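Local coordinates for SusD-like carbohydrate binding protein (Bacteroides vulgatus, PDB 3LEW), which probably binds carbohydrate at the outer membrane as a member of the SusD family of nutrient-binding proteins, at residues D289-F292 / R293-F296. Residues are numbered along the deposited sequence; the frame is centred on the assembly and turned at random.
Sequences DPYF and RDLF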
loop_
_atom_site.group_PDB
_atom_site.type_symbol
_atom_site.label_atom_id
_atom_site.label_comp_id
_atom_site.label_asym_id
_atom_site.label_seq_id
_atom_site.Cartn_x
_atom_site.Cartn_y
_atom_site.Cartn_z
ATOM N N ASP A 289 -13.944 10.884 1.883
ATOM C CA ASP A 289 -14.964 11.449 0.954
ATOM C C ASP A 289 -16.349 11.062 1.471
ATOM O O ASP A 289 -16.686 9.877 1.547
ATOM C CB ASP A 289 -14.769 10.861 -0.440
ATOM C CG ASP A 289 -15.745 11.403 -1.476
ATOM O OD1 ASP A 289 -16.598 12.269 -1.142
ATOM O OD2 ASP A 289 -15.654 10.939 -2.640
ATOM N N PRO A 290 -17.227 12.064 1.742
ATOM C CA PRO A 290 -18.511 11.663 2.266
ATOM C C PRO A 290 -19.257 10.731 1.315
ATOM O O PRO A 290 -20.008 9.890 1.754
ATOM C CB PRO A 290 -19.239 12.982 2.428
ATOM C CG PRO A 290 -18.116 13.960 2.796
ATOM C CD PRO A 290 -16.960 13.503 1.927
ATOM N N TYR A 291 -19.052 10.891 0.013
ATOM C CA TYR A 291 -19.661 9.984 -0.967
ATOM C C TYR A 291 -19.167 8.526 -0.901
ATOM O O TYR A 291 -19.867 7.630 -1.380
ATOM C CB TYR A 291 -19.480 10.508 -2.391
ATOM C CG TYR A 291 -20.202 11.819 -2.667
ATOM C CD1 TYR A 291 -21.588 11.921 -2.538
ATOM C CD2 TYR A 291 -19.481 12.976 -3.016
ATOM C CE1 TYR A 291 -22.258 13.139 -2.814
ATOM C CE2 TYR A 291 -20.148 14.197 -3.284
ATOM C CZ TYR A 291 -21.514 14.275 -3.164
ATOM O OH TYR A 291 -22.155 15.489 -3.413
ATOM N N PHE A 292 -17.991 8.287 -0.320
ATOM C CA PHE A 292 -17.485 6.923 -0.131
ATOM C C PHE A 292 -18.405 6.075 0.753
ATOM O O PHE A 292 -18.542 4.889 0.533
ATOM C CB PHE A 292 -16.084 7.001 0.451
ATOM C CG PHE A 292 -15.465 5.673 0.802
ATOM C CD1 PHE A 292 -15.002 4.846 -0.188
ATOM C CD2 PHE A 292 -15.351 5.278 2.128
ATOM C CE1 PHE A 292 -14.363 3.671 0.118
ATOM C CE2 PHE A 292 -14.733 4.080 2.447
ATOM C CZ PHE A 292 -14.269 3.273 1.427
ATOM N N ARG A 293 -19.086 6.699 1.713
ATOM C CA ARG A 293 -19.994 5.987 2.606
ATOM C C ARG A 293 -21.192 5.421 1.816
ATOM O O ARG A 293 -21.701 4.365 2.156
ATOM C CB ARG A 293 -20.469 6.896 3.727
ATOM C CG ARG A 293 -21.322 6.208 4.807
ATOM C CD ARG A 293 -21.567 7.142 5.966
ATOM N NE ARG A 293 -22.140 6.480 7.140
ATOM C CZ ARG A 293 -23.417 6.118 7.261
ATOM N NH1 ARG A 293 -24.291 6.332 6.276
ATOM N NH2 ARG A 293 -23.834 5.520 8.381
ATOM N N ASP A 294 -21.610 6.114 0.756
ATOM C CA ASP A 294 -22.677 5.623 -0.106
ATOM C C ASP A 294 -22.352 4.377 -0.937
ATOM O O ASP A 294 -23.262 3.797 -1.562
ATOM C CB ASP A 294 -23.120 6.750 -1.057
ATOM C CG ASP A 294 -23.761 7.902 -0.327
ATOM O OD1 ASP A 294 -24.313 7.659 0.783
ATOM O OD2 ASP A 294 -23.736 9.036 -0.882
ATOM N N LEU A 295 -21.090 3.980 -0.994
ATOM C CA LEU A 295 -20.707 2.740 -1.640
ATOM C C LEU A 295 -21.085 1.500 -0.843
ATOM O O LEU A 295 -20.999 0.395 -1.397
ATOM C CB LEU A 295 -19.204 2.711 -1.931
ATOM C CG LEU A 295 -18.620 3.835 -2.798
ATOM C CD1 LEU A 295 -17.102 3.648 -3.039
ATOM C CD2 LEU A 295 -19.388 3.923 -4.126
ATOM N N PHE A 296 -21.488 1.671 0.431
ATOM C CA PHE A 296 -21.810 0.584 1.333
ATOM C C PHE A 296 -23.303 0.423 1.489
ATOM O O PHE A 296 -24.039 1.411 1.573
ATOM C CB PHE A 296 -21.185 0.809 2.728
ATOM C CG PHE A 296 -19.680 0.894 2.716
ATOM C CD1 PHE A 296 -19.029 2.070 2.382
ATOM C CD2 PHE A 296 -18.914 -0.217 3.025
ATOM C CE1 PHE A 296 -17.627 2.124 2.321
ATOM C CE2 PHE A 296 -17.554 -0.155 3.007
ATOM C CZ PHE A 296 -16.902 1.021 2.671
#
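Phe292 and Phe296, four residues apart, form a T-shaped pair that illustrates how a short run of turns with helical backbone angles, in the loop between strands 286-288 and 306-309, can bury its aromatic side. The edge of Phe296 points at one face of Phe292, with ring centroids 5.2 Å apart and planes at 79°. Phe296 CE1 comes in nearer the rim than the middle, 3.5 Å from Phe292 CE2. With CG anti to the backbone N (chi1 176°), the Phe292 ring swings to where Phe296 and Leu295 can both reach it, and CD1 of Leu295 lies 3.7 Å from its CD1. Replacing Phe292 with an alanine is likely to leave the Phe296 edge without its aromatic face and open a gap beside Leu295. Leu306 and Trp403 close in on Phe292, while helix 387-401 packs against Leu295 and Phe296.

The other side is looser. Asp294 is exposed, its OD2 at the edge of the Tyr291 ring, 4.0 Å from CD1; the Tyr291 hydroxyl turns instead to the carbonyl of Ala423. Asp289 opens the stretch with an Asx turn, its OD1 met by Tyr291 N (3.0 Å) from above the carboxylate plane. Of three backbone bonds joining the halves, only Leu295 N to Phe292 O (3.1 Å) is not weak, so the apolar packing probably helps to hold the turn.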